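Local coordinates for ribonuclease VapC (Haemophilus influenzae, PDB 6NKL), which probably acts as the toxin of a toxin-antitoxin system, a magnesium-dependent nuclease that cleaves RNA, at residues T7-I10 and I11-M14. Sequence-based numbering, arbitrary orientation.
Sequences TNII and IYLM
The amide N of Tyr12 reaches the carbonyl O of Asn8 at 2.9 Å in a nearly straight bond, 168° at the hydrogen, an example of how one helical turn sets side-chain spacing. Ile11 N bonds to Thr7 O similarly, while the bonds from Leu13 N to Ile9 O and from Met14 N to Ile10 O are more bent, the last at 138°. CG2 of Ile10 leans forward along the helix, toward Met14: with chi1 at -66° CG1 lies beside the backbone N, which leaves CG2 anti to it, and the extended thioether of Met14 brings its CE methyl within 3.5 Å of CG2. One turn earlier Thr7 CG2 lies 3.9 Å from Ile11 CD1, the side chains crossing at a slant. Ile9 CG1 lies 4.3 Å from Leu13 CD1, and its CD1 approaches the Tyr12 ring obliquely. The four backbone bonds are the i to i+4 set of alpha-helix 7-15, which follows the first strand of the parallel sheet in the PIN domain, directly after Asp6, a predicted magnesium ligand. Asp6 OD1 accepts a hydrogen bond from Ile9 N, and Asn8 lies close to Asp99, also a predicted ligand, so the first turn borders the probable metal site. Thr7 OG1 is hydrogen-bonded to Thr40 and Glu43 of helix 38-49, on which Ile10 and Met14 also pack. Ile11 and Met14 meet an apolar and an aromatic side chain of a different protein, probably the VapB antitoxin, whose basic side chains pack on Thr7 and Asn8, while the Tyr12 ring meets that of His116.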
# COMPACT_ATOMS: atom_id res chain seq x y z
N THR B 7 -1.44 10.91 -7.25
CA THR B 7 -2.89 11.12 -7.30
C THR B 7 -3.24 12.60 -7.43
O THR B 7 -4.21 12.95 -8.10
CB THR B 7 -3.51 10.53 -6.04
OG1 THR B 7 -3.07 9.17 -5.89
CG2 THR B 7 -5.03 10.60 -6.11
N ASN B 8 -2.48 13.49 -6.77
CA ASN B 8 -2.81 14.92 -6.79
C ASN B 8 -2.65 15.52 -8.17
O ASN B 8 -3.46 16.36 -8.58
CB ASN B 8 -1.94 15.71 -5.81
CG ASN B 8 -2.27 15.42 -4.36
OD1 ASN B 8 -1.41 15.46 -3.50
ND2 ASN B 8 -3.53 15.12 -4.08
N ILE B 9 -1.61 15.13 -8.92
CA ILE B 9 -1.41 15.72 -10.24
C ILE B 9 -2.47 15.22 -11.20
O ILE B 9 -2.88 15.95 -12.11
CB ILE B 9 0.01 15.42 -10.77
CG1 ILE B 9 0.33 16.28 -11.98
CG2 ILE B 9 0.14 14.02 -11.26
CD1 ILE B 9 0.42 17.70 -11.67
N ILE B 10 -2.94 13.99 -11.03
CA ILE B 10 -4.02 13.49 -11.88
C ILE B 10 -5.32 14.25 -11.62
O ILE B 10 -6.06 14.57 -12.55
CB ILE B 10 -4.20 11.99 -11.66
CG1 ILE B 10 -2.93 11.29 -12.16
CG2 ILE B 10 -5.48 11.49 -12.32
CD1 ILE B 10 -2.99 9.82 -12.13
N ILE B 11 -5.66 14.46 -10.35
CA ILE B 11 -6.81 15.28 -9.99
C ILE B 11 -6.68 16.67 -10.59
O ILE B 11 -7.60 17.20 -11.22
CB ILE B 11 -6.94 15.35 -8.47
CG1 ILE B 11 -7.40 14.03 -7.89
CG2 ILE B 11 -7.87 16.47 -8.05
CD1 ILE B 11 -7.01 13.89 -6.45
N TYR B 12 -5.52 17.29 -10.39
CA TYR B 12 -5.27 18.60 -10.98
C TYR B 12 -5.54 18.60 -12.47
O TYR B 12 -6.15 19.53 -13.01
CB TYR B 12 -3.83 19.01 -10.73
CG TYR B 12 -3.50 20.40 -11.21
CD1 TYR B 12 -3.78 21.51 -10.42
CD2 TYR B 12 -2.92 20.61 -12.43
CE1 TYR B 12 -3.47 22.77 -10.83
CE2 TYR B 12 -2.60 21.87 -12.85
CZ TYR B 12 -2.88 22.95 -12.05
OH TYR B 12 -2.57 24.22 -12.48
N LEU B 13 -5.11 17.56 -13.16
CA LEU B 13 -5.24 17.53 -14.61
C LEU B 13 -6.68 17.29 -15.05
O LEU B 13 -7.03 17.63 -16.18
CB LEU B 13 -4.31 16.47 -15.20
CG LEU B 13 -2.87 16.94 -15.20
CD1 LEU B 13 -2.00 15.79 -15.55
CD2 LEU B 13 -2.72 18.07 -16.19
N MET B 14 -7.51 16.71 -14.19
CA MET B 14 -8.91 16.59 -14.52
C MET B 14 -9.61 17.93 -14.44
O MET B 14 -10.63 18.13 -15.11
CB MET B 14 -9.61 15.62 -13.57
CG MET B 14 -9.11 14.22 -13.66
SD MET B 14 -9.77 13.15 -12.37
CE MET B 14 -8.94 11.62 -12.88